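Local coordinates for ABC transporter, substrate-binding protein (Clostridium perfringens, PDB 4EDP) that probably captures a solute outside the cell and hands it to the membrane components of an ABC transporter, at residues K113-S118 / F282-L287. Residues are numbered along the deposited sequence; the frame is centred on the assembly and turned at random.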
loop_
_atom_site.group_PDB
_atom_site.type_symbol
_atom_site.label_atom_id
_atom_site.label_comp_id
_atom_site.label_asym_id
_atom_site.label_seq_id
_atom_site.Cartn_x
_atom_site.Cartn_y
_atom_site.Cartn_z
ATOM N N LYS A 113 -22.163 10.514 -6.344
ATOM C CA LYS A 113 -22.766 9.177 -6.265
ATOM C C LYS A 113 -22.084 8.277 -5.238
ATOM O O LYS A 113 -22.446 7.103 -5.080
ATOM C CB LYS A 113 -22.668 8.508 -7.641
ATOM C CG LYS A 113 -23.564 9.104 -8.701
ATOM C CD LYS A 113 -23.198 8.521 -10.078
ATOM C CE LYS A 113 -24.361 8.497 -11.023
ATOM N NZ LYS A 113 -25.307 7.407 -10.621
ATOM N N ILE A 114 -21.093 8.818 -4.536
ATOM C CA ILE A 114 -20.332 8.053 -3.546
ATOM C C ILE A 114 -20.279 8.891 -2.260
ATOM O O ILE A 114 -19.206 9.339 -1.832
ATOM C CB ILE A 114 -18.909 7.746 -4.073
ATOM C CG1 ILE A 114 -18.971 7.203 -5.508
ATOM C CG2 ILE A 114 -18.150 6.771 -3.121
ATOM C CD1 ILE A 114 -17.593 6.842 -6.116
ATOM N N PRO A 115 -21.431 9.062 -1.602
ATOM C CA PRO A 115 -21.445 9.913 -0.409
ATOM C C PRO A 115 -20.547 9.439 0.722
ATOM O O PRO A 115 -20.023 10.275 1.466
ATOM C CB PRO A 115 -22.920 9.918 0.007
ATOM C CG PRO A 115 -23.482 8.674 -0.613
ATOM C CD PRO A 115 -22.768 8.529 -1.905
ATOM N N ASN A 116 -20.299 8.129 0.806
ATOM C CA ASN A 116 -19.437 7.592 1.866
ATOM C C ASN A 116 -17.995 8.045 1.768
ATOM O O ASN A 116 -17.254 7.951 2.737
ATOM C CB ASN A 116 -19.547 6.063 1.968
ATOM C CG ASN A 116 -20.867 5.631 2.603
ATOM O OD1 ASN A 116 -21.436 6.387 3.408
ATOM N ND2 ASN A 116 -21.357 4.422 2.269
ATOM N N ALA A 117 -17.593 8.532 0.598
ATOM C CA ALA A 117 -16.253 9.094 0.434
ATOM C C ALA A 117 -16.039 10.278 1.393
ATOM O O ALA A 117 -14.881 10.619 1.711
ATOM C CB ALA A 117 -16.005 9.517 -1.017
ATOM N N SER A 118 -17.122 10.893 1.871
ATOM C CA SER A 118 -17.014 12.013 2.821
ATOM C C SER A 118 -16.430 11.551 4.150
ATOM O O SER A 118 -15.901 12.364 4.918
ATOM C CB SER A 118 -18.367 12.692 3.073
ATOM O OG SER A 118 -19.251 11.881 3.859
ATOM N N PHE A 282 -21.685 -0.125 -5.456
ATOM C CA PHE A 282 -20.743 -1.014 -4.826
ATOM C C PHE A 282 -19.567 -0.278 -4.181
ATOM O O PHE A 282 -19.168 -0.617 -3.056
ATOM C CB PHE A 282 -20.205 -2.072 -5.786
ATOM C CG PHE A 282 -19.279 -3.027 -5.110
ATOM C CD1 PHE A 282 -19.764 -4.165 -4.507
ATOM C CD2 PHE A 282 -17.937 -2.745 -5.007
ATOM C CE1 PHE A 282 -18.919 -5.022 -3.830
ATOM C CE2 PHE A 282 -17.079 -3.605 -4.342
ATOM C CZ PHE A 282 -17.568 -4.742 -3.757
ATOM N N ILE A 283 -19.012 0.716 -4.865
ATOM C CA ILE A 283 -17.877 1.469 -4.297
ATOM C C ILE A 283 -18.334 2.174 -3.027
ATOM O O ILE A 283 -17.638 2.159 -1.995
ATOM C CB ILE A 283 -17.250 2.439 -5.322
ATOM C CG1 ILE A 283 -16.638 1.643 -6.480
ATOM C CG2 ILE A 283 -16.185 3.362 -4.648
ATOM C CD1 ILE A 283 -15.973 2.489 -7.588
ATOM N N ASN A 284 -19.519 2.777 -3.087
ATOM C CA ASN A 284 -20.083 3.456 -1.926
ATOM C C ASN A 284 -20.257 2.474 -0.764
ATOM O O ASN A 284 -19.984 2.799 0.396
ATOM C CB ASN A 284 -21.414 4.121 -2.273
ATOM C CG ASN A 284 -21.902 5.031 -1.176
ATOM O OD1 ASN A 284 -21.194 5.938 -0.744
ATOM N ND2 ASN A 284 -23.128 4.814 -0.733
ATOM N N TYR A 285 -20.685 1.255 -1.085
ATOM C CA TYR A 285 -20.833 0.191 -0.100
ATOM C C TYR A 285 -19.481 -0.208 0.503
ATOM O O TYR A 285 -19.354 -0.346 1.735
ATOM C CB TYR A 285 -21.516 -0.999 -0.785
ATOM C CG TYR A 285 -21.424 -2.347 -0.116
ATOM C CD1 TYR A 285 -22.315 -2.726 0.891
ATOM C CD2 TYR A 285 -20.498 -3.280 -0.553
ATOM C CE1 TYR A 285 -22.245 -4.005 1.483
ATOM C CE2 TYR A 285 -20.419 -4.544 0.024
ATOM C CZ TYR A 285 -21.291 -4.895 1.041
ATOM O OH TYR A 285 -21.198 -6.151 1.600
ATOM N N ALA A 286 -18.465 -0.354 -0.351
ATOM C CA ALA A 286 -17.122 -0.751 0.113
ATOM C C ALA A 286 -16.501 0.273 1.090
ATOM O O ALA A 286 -15.675 -0.086 1.945
ATOM C CB ALA A 286 -16.189 -0.996 -1.080
ATOM N N LEU A 287 -16.930 1.530 0.963
ATOM C CA LEU A 287 -16.453 2.626 1.797
ATOM C C LEU A 287 -17.319 2.847 3.034
ATOM O O LEU A 287 -16.953 3.639 3.893
ATOM C CB LEU A 287 -16.393 3.940 0.983
ATOM C CG LEU A 287 -15.387 4.019 -0.176
ATOM C CD1 LEU A 287 -15.469 5.362 -0.982
ATOM C CD2 LEU A 287 -13.979 3.800 0.337
HETATM O O HOH W 1 -15.207 5.974 3.852
#
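Asn116 gives two hydrogen bonds to Asn284, one from its backbone and one from its side chain. Asn116 N donates to Asn284 OD1 at 2.8 Å, nearly along the C=O axis of the side-chain amide. Asn116 ND2 donates to the backbone Asn284 O, also at 2.8 Å. That second bond is almost straight (179°). The acceptor lies in the amide plane of Asn116, but ND2 sits above the plane of the Asn284 carbonyl. With chi1 at -170°, CG of Asn284 points opposite its own amide nitrogen, which carries the side-chain amide out to the start of the 3-10 turn. The two side chains cross at about a right angle, yet their amide planes are only 15° apart. Pro115 CD rests 3.2 Å from Asn284 OD1.

The partners are the 3-10 segment 115-118, in the loop between helices 94-103 and 125-130, and residues 282-287, which include the last turn of helix 276-286. Both belong to a periplasmic-binding-protein-like fold. Ile283 also packs on Ile267 and Ile269 of strand 262-269, which ties the helix to the central sheet.

Apolar contacts fill the buried side. Ile114 CG2 meets Leu287 CD1 at 3.7 Å, and Ile114 CD1 reaches Ile283 CG2 at 4.0 Å. Ala117 CB adds a looser touch on Leu287 CD1.

One water donates to both Asn116 O (3.1 Å) and Leu287 O (2.9 Å). Leu287 O also accepts from Asn305 ND2.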